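Local coordinates for protein structure-specific endonuclease subunit slx4 (Schizosaccharomyces pombe, PDB 4ZDT) that serves as the regulatory subunit of the Slx1-Slx4 structure-specific endonuclease, which cuts branched DNA during repair and recombination, here as the C-terminal domain of Slx4 bound to Slx1, at residues B[28-40]-B[52-66]. Residues are numbered along the deposited sequence; the frame is centred on the assembly and turned at random.
Sequences ILTYSAIDVEEFQ and LDLIKSWCDKYGVLM. With GOL (glycerol), chain I.
Val36, at the start of helix 36-45, presses both methyls into segment 52-66. CG1, anti to the backbone N (chi1 178°), packs tightly against both Leu52 CD2 and Ile55 CG2, 3.4 Å from the latter; CG2 touches Met66 CG and SD. Ile55 CG2 also meets the Phe39 ring at its edge. The rings of Phe39 and Trp58 meet obliquely, planes 38° apart, with Phe39 CE2 3.6 Å from Trp58 CZ3. Ile28 CD1 reaches the edge of the indole at CH2, while Trp58 NE1 hydrogen-bonds Ser13 OG of helix 3-18.

Gln40 is extended: CB lies 3.6 Å from Ile55 CD1, CG grazes the same methyl, CD and OE1 lie against Leu52 CD2, and NE2 donates to glycerol O2 (2.8 Å) and to Val50 O. Leu52 N donates to the same oxygen of this glycerol, probably from the crystallisation liquor. A leucine in place of Gln40 would probably leave Val50 O without this donor and loosen the tether to the loop before helix 52-62.

Beyond that helix, Gly63 turns the chain with positive phi, and the tail pairs with loop 30-35. Ile34 N donates to Leu65 O (2.7 Å, 163°) in a single beta bridge, with CA-H...O contacts from Ala33 to the same oxygen and from Met66 to Ile34 O. Val64 CG1 abuts Ile34 CG1 closely, and CG2 rests on Ile28. One water joins Ile28 O to Gly63 O; another, Ser32 O to Leu65 N. Tyr31, ending helix 23-29 in a Schellman motif, forms a cation-pi pair with Arg64 of the Slx1 chain.

Apolar packing thus carries the helix pair of this all-helical domain, while backbone and water bonds fix its tail beside the loop whose Tyr31 meets Slx1.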
loop_
_atom_site.group_PDB
_atom_site.type_symbol
_atom_site.label_atom_id
_atom_site.label_comp_id
_atom_site.label_asym_id
_atom_site.label_seq_id
_atom_site.Cartn_x
_atom_site.Cartn_y
_atom_site.Cartn_z
ATOM N N ILE B 28 1.497 -0.316 -5.231
ATOM C CA ILE B 28 2.578 -0.231 -4.245
ATOM C C ILE B 28 2.619 -1.501 -3.388
ATOM O O ILE B 28 3.680 -2.090 -3.187
ATOM C CB ILE B 28 2.389 1.015 -3.329
ATOM C CG1 ILE B 28 2.587 2.306 -4.151
ATOM C CG2 ILE B 28 3.346 0.991 -2.089
ATOM C CD1 ILE B 28 2.113 3.584 -3.428
ATOM N N LEU B 29 1.454 -1.905 -2.894
ATOM C CA LEU B 29 1.348 -3.077 -2.019
ATOM C C LEU B 29 1.676 -4.404 -2.713
ATOM O O LEU B 29 1.859 -5.423 -2.042
ATOM C CB LEU B 29 -0.046 -3.134 -1.378
ATOM C CG LEU B 29 -0.425 -1.987 -0.438
ATOM C CD1 LEU B 29 -1.909 -2.098 -0.001
ATOM C CD2 LEU B 29 0.499 -1.924 0.784
ATOM N N THR B 30 1.713 -4.399 -4.040
ATOM C CA THR B 30 2.017 -5.601 -4.814
ATOM C C THR B 30 3.334 -5.460 -5.571
ATOM O O THR B 30 3.616 -6.232 -6.484
ATOM C CB THR B 30 0.869 -5.987 -5.775
ATOM O OG1 THR B 30 0.653 -4.938 -6.723
ATOM C CG2 THR B 30 -0.422 -6.225 -4.993
ATOM N N TYR B 31 4.142 -4.481 -5.161
ATOM C CA TYR B 31 5.451 -4.213 -5.770
ATOM C C TYR B 31 5.386 -3.971 -7.293
ATOM O O TYR B 31 6.298 -4.362 -8.024
ATOM C CB TYR B 31 6.458 -5.354 -5.434
ATOM C CG TYR B 31 6.570 -5.636 -3.935
ATOM C CD1 TYR B 31 7.362 -4.823 -3.126
ATOM C CD2 TYR B 31 5.889 -6.695 -3.345
ATOM C CE1 TYR B 31 7.468 -5.061 -1.770
ATOM C CE2 TYR B 31 5.993 -6.948 -1.986
ATOM C CZ TYR B 31 6.770 -6.136 -1.206
ATOM O OH TYR B 31 6.865 -6.380 0.143
ATOM N N SER B 32 4.291 -3.336 -7.756
ATOM C CA SER B 32 4.146 -2.949 -9.168
ATOM C C SER B 32 4.601 -1.521 -9.409
ATOM O O SER B 32 4.217 -0.599 -8.674
ATOM C CB SER B 32 2.686 -3.088 -9.651
ATOM O OG SER B 32 2.164 -4.368 -9.351
ATOM N N ALA B 33 5.391 -1.342 -10.467
ATOM C CA ALA B 33 5.965 -0.032 -10.807
ATOM C C ALA B 33 4.923 1.016 -11.180
ATOM O O ALA B 33 3.900 0.718 -11.799
ATOM C CB ALA B 33 6.979 -0.162 -11.912
ATOM N N ILE B 34 5.234 2.251 -10.803
ATOM C CA ILE B 34 4.388 3.423 -10.973
ATOM C C ILE B 34 4.968 4.295 -12.094
ATOM O O ILE B 34 6.178 4.459 -12.165
ATOM C CB ILE B 34 4.347 4.181 -9.598
ATOM C CG1 ILE B 34 3.837 3.244 -8.479
ATOM C CG2 ILE B 34 3.590 5.498 -9.648
ATOM C CD1 ILE B 34 2.448 2.679 -8.717
ATOM N N ASP B 35 4.112 4.807 -12.987
ATOM C CA ASP B 35 4.529 5.799 -13.987
ATOM C C ASP B 35 4.493 7.176 -13.312
ATOM O O ASP B 35 3.419 7.695 -12.996
ATOM C CB ASP B 35 3.611 5.755 -15.221
ATOM C CG ASP B 35 3.976 6.804 -16.286
ATOM O OD1 ASP B 35 4.315 7.962 -15.943
ATOM O OD2 ASP B 35 3.888 6.473 -17.485
ATOM N N VAL B 36 5.668 7.755 -13.083
ATOM C CA VAL B 36 5.784 8.995 -12.300
ATOM C C VAL B 36 4.998 10.156 -12.909
ATOM O O VAL B 36 4.281 10.859 -12.197
ATOM C CB VAL B 36 7.243 9.374 -12.058
ATOM C CG1 VAL B 36 7.330 10.668 -11.294
ATOM C CG2 VAL B 36 7.907 8.296 -11.263
ATOM N N GLU B 37 5.118 10.330 -14.227
ATOM C CA GLU B 37 4.367 11.359 -14.936
ATOM C C GLU B 37 2.856 11.153 -14.829
ATOM O O GLU B 37 2.123 12.108 -14.576
ATOM C CB GLU B 37 4.827 11.471 -16.398
ATOM C CG GLU B 37 6.151 12.242 -16.537
ATOM C CD GLU B 37 6.931 11.912 -17.807
ATOM O OE1 GLU B 37 6.307 11.578 -18.839
ATOM O OE2 GLU B 37 8.182 11.993 -17.767
ATOM N N GLU B 38 2.393 9.912 -14.992
ATOM C CA GLU B 38 0.966 9.616 -14.820
ATOM C C GLU B 38 0.504 9.878 -13.379
ATOM O O GLU B 38 -0.570 10.460 -13.169
ATOM C CB GLU B 38 0.631 8.184 -15.259
ATOM C CG GLU B 38 0.578 7.991 -16.790
ATOM C CD GLU B 38 0.330 6.537 -17.200
ATOM O OE1 GLU B 38 -0.179 5.744 -16.371
ATOM O OE2 GLU B 38 0.640 6.188 -18.360
ATOM N N PHE B 39 1.337 9.474 -12.416
ATOM C CA PHE B 39 1.104 9.660 -10.965
ATOM C C PHE B 39 0.973 11.142 -10.612
ATOM O O PHE B 39 0.058 11.531 -9.859
ATOM C CB PHE B 39 2.258 9.013 -10.178
ATOM C CG PHE B 39 2.073 8.976 -8.650
ATOM C CD1 PHE B 39 0.812 8.736 -8.060
ATOM C CD2 PHE B 39 3.177 9.105 -7.815
ATOM C CE1 PHE B 39 0.660 8.674 -6.656
ATOM C CE2 PHE B 39 3.045 9.029 -6.407
ATOM C CZ PHE B 39 1.772 8.813 -5.833
ATOM N N GLN B 40 1.854 11.973 -11.167
ATOM C CA GLN B 40 1.770 13.419 -10.949
ATOM C C GLN B 40 0.396 13.971 -11.346
ATOM O O GLN B 40 -0.207 14.752 -10.602
ATOM C CB GLN B 40 2.900 14.132 -11.698
ATOM C CG GLN B 40 2.967 15.645 -11.467
ATOM C CD GLN B 40 4.107 16.287 -12.236
ATOM O OE1 GLN B 40 4.283 16.028 -13.431
ATOM N NE2 GLN B 40 4.898 17.122 -11.553
ATOM N N LEU B 52 7.907 16.423 -9.985
ATOM C CA LEU B 52 8.516 15.123 -10.256
ATOM C C LEU B 52 9.663 14.791 -9.308
ATOM O O LEU B 52 9.830 13.629 -8.929
ATOM C CB LEU B 52 8.978 15.025 -11.720
ATOM C CG LEU B 52 7.872 14.977 -12.783
ATOM C CD1 LEU B 52 8.483 14.735 -14.178
ATOM C CD2 LEU B 52 6.839 13.900 -12.452
ATOM N N ASP B 53 10.444 15.800 -8.904
ATOM C CA ASP B 53 11.500 15.579 -7.906
ATOM C C ASP B 53 10.945 15.126 -6.558
ATOM O O ASP B 53 11.503 14.226 -5.914
ATOM C CB ASP B 53 12.366 16.833 -7.707
ATOM C CG ASP B 53 13.343 17.075 -8.867
ATOM O OD1 ASP B 53 13.529 16.175 -9.710
ATOM O OD2 ASP B 53 13.918 18.174 -8.931
ATOM N N LEU B 54 9.838 15.733 -6.144
ATOM C CA LEU B 54 9.183 15.361 -4.896
ATOM C C LEU B 54 8.639 13.937 -4.969
ATOM O O LEU B 54 8.659 13.204 -3.980
ATOM C CB LEU B 54 8.053 16.340 -4.571
ATOM C CG LEU B 54 8.427 17.543 -3.702
ATOM C CD1 LEU B 54 7.202 18.396 -3.410
ATOM C CD2 LEU B 54 9.088 17.087 -2.410
ATOM N N ILE B 55 8.154 13.552 -6.146
ATOM C CA ILE B 55 7.609 12.204 -6.353
ATOM C C ILE B 55 8.723 11.171 -6.346
ATOM O O ILE B 55 8.642 10.178 -5.637
ATOM C CB ILE B 55 6.756 12.111 -7.643
ATOM C CG1 ILE B 55 5.460 12.892 -7.447
ATOM C CG2 ILE B 55 6.443 10.634 -7.988
ATOM C CD1 ILE B 55 4.736 13.233 -8.752
ATOM N N LYS B 56 9.789 11.433 -7.101
ATOM C CA LYS B 56 10.936 10.530 -7.141
ATOM C C LYS B 56 11.537 10.313 -5.756
ATOM O O LYS B 56 11.853 9.167 -5.395
ATOM C CB LYS B 56 11.987 11.011 -8.150
ATOM C CG LYS B 56 11.466 11.019 -9.583
ATOM C CD LYS B 56 12.409 11.731 -10.549
ATOM C CE LYS B 56 11.864 11.631 -11.974
ATOM N NZ LYS B 56 12.708 12.386 -12.956
ATOM N N SER B 57 11.687 11.391 -4.979
ATOM C CA SER B 57 12.277 11.280 -3.639
ATOM C C SER B 57 11.343 10.556 -2.684
ATOM O O SER B 57 11.793 9.794 -1.832
ATOM C CB SER B 57 12.711 12.643 -3.054
ATOM O OG SER B 57 11.622 13.549 -2.914
ATOM N N TRP B 58 10.041 10.795 -2.838
ATOM C CA TRP B 58 9.024 10.093 -2.066
ATOM C C TRP B 58 9.101 8.594 -2.372
ATOM O O TRP B 58 9.202 7.787 -1.453
ATOM C CB TRP B 58 7.628 10.670 -2.374
ATOM C CG TRP B 58 6.512 10.006 -1.638
ATOM C CD1 TRP B 58 6.097 10.244 -0.355
ATOM C CD2 TRP B 58 5.654 8.989 -2.157
ATOM N NE1 TRP B 58 5.035 9.417 -0.042
ATOM C CE2 TRP B 58 4.745 8.643 -1.138
ATOM C CE3 TRP B 58 5.560 8.342 -3.398
ATOM C CZ2 TRP B 58 3.748 7.664 -1.314
ATOM C CZ3 TRP B 58 4.565 7.383 -3.578
ATOM C CH2 TRP B 58 3.673 7.059 -2.536
ATOM N N CYS B 59 9.089 8.235 -3.655
ATOM C CA CYS B 59 9.166 6.830 -4.060
ATOM C C CYS B 59 10.418 6.163 -3.498
ATOM O O CYS B 59 10.350 5.047 -2.952
ATOM C CB CYS B 59 9.136 6.652 -5.589
ATOM S SG CYS B 59 7.603 7.057 -6.464
ATOM N N ASP B 60 11.563 6.845 -3.615
ATOM C CA ASP B 60 12.832 6.275 -3.155
ATOM C C ASP B 60 12.796 6.054 -1.661
ATOM O O ASP B 60 13.269 5.033 -1.184
ATOM C CB ASP B 60 14.028 7.171 -3.521
ATOM C CG ASP B 60 15.369 6.453 -3.380
ATOM O OD1 ASP B 60 15.474 5.268 -3.785
ATOM O OD2 ASP B 60 16.318 7.077 -2.867
ATOM N N LYS B 61 12.218 6.999 -0.921
ATOM C CA LYS B 61 12.193 6.929 0.535
ATOM C C LYS B 61 11.193 5.891 1.079
ATOM O O LYS B 61 11.451 5.256 2.103
ATOM C CB LYS B 61 11.908 8.318 1.118
ATOM C CG LYS B 61 11.746 8.397 2.626
ATOM C CD LYS B 61 13.089 8.459 3.330
ATOM C CE LYS B 61 12.930 8.652 4.825
ATOM N NZ LYS B 61 12.195 9.925 5.163
ATOM N N TYR B 62 10.072 5.712 0.393
ATOM C CA TYR B 62 8.968 4.892 0.929
ATOM C C TYR B 62 8.676 3.575 0.191
ATOM O O TYR B 62 7.689 2.911 0.505
ATOM C CB TYR B 62 7.685 5.740 1.069
ATOM C CG TYR B 62 7.870 6.875 2.051
ATOM C CD1 TYR B 62 7.813 6.649 3.430
ATOM C CD2 TYR B 62 8.143 8.165 1.604
ATOM C CE1 TYR B 62 8.015 7.680 4.337
ATOM C CE2 TYR B 62 8.345 9.210 2.504
ATOM C CZ TYR B 62 8.284 8.964 3.862
ATOM O OH TYR B 62 8.484 9.999 4.748
ATOM N N GLY B 63 9.521 3.207 -0.772
ATOM C CA GLY B 63 9.496 1.883 -1.394
ATOM C C GLY B 63 8.528 1.730 -2.556
ATOM O O GLY B 63 7.817 0.717 -2.686
ATOM N N VAL B 64 8.482 2.730 -3.407
ATOM C CA VAL B 64 7.636 2.659 -4.589
ATOM C C VAL B 64 8.541 2.549 -5.826
ATOM O O VAL B 64 9.488 3.334 -5.969
ATOM C CB VAL B 64 6.720 3.892 -4.646
ATOM C CG1 VAL B 64 5.845 3.885 -5.904
ATOM C CG2 VAL B 64 5.866 3.967 -3.356
ATOM N N LEU B 65 8.248 1.587 -6.705
ATOM C CA LEU B 65 9.028 1.375 -7.918
ATOM C C LEU B 65 8.566 2.305 -9.032
ATOM O O LEU B 65 7.364 2.497 -9.242
ATOM C CB LEU B 65 8.896 -0.082 -8.416
ATOM C CG LEU B 65 9.636 -1.230 -7.713
ATOM C CD1 LEU B 65 9.215 -1.379 -6.281
ATOM C CD2 LEU B 65 9.417 -2.548 -8.467
ATOM N N MET B 66 9.529 2.853 -9.761
ATOM C CA MET B 66 9.238 3.753 -10.855
ATOM C C MET B 66 9.549 3.105 -12.204
ATOM O O MET B 66 10.618 2.511 -12.383
ATOM C CB MET B 66 10.021 5.060 -10.663
ATOM C CG MET B 66 9.610 5.806 -9.384
ATOM S SD MET B 66 10.544 7.319 -9.084
ATOM C CE MET B 66 11.916 6.678 -8.137
HETATM C C1 GOL I . 8.491 18.401 -13.949
HETATM O O1 GOL I . 7.205 18.431 -14.526
HETATM C C2 GOL I . 8.435 19.014 -12.554
HETATM O O2 GOL I . 7.414 18.390 -11.808
HETATM C C3 GOL I . 8.145 20.505 -12.665
HETATM O O3 GOL I . 9.123 21.229 -11.955
HETATM O O HOH W 1 6.118 -1.161 -4.073
HETATM O O HOH W 2 5.719 0.193 -6.401
#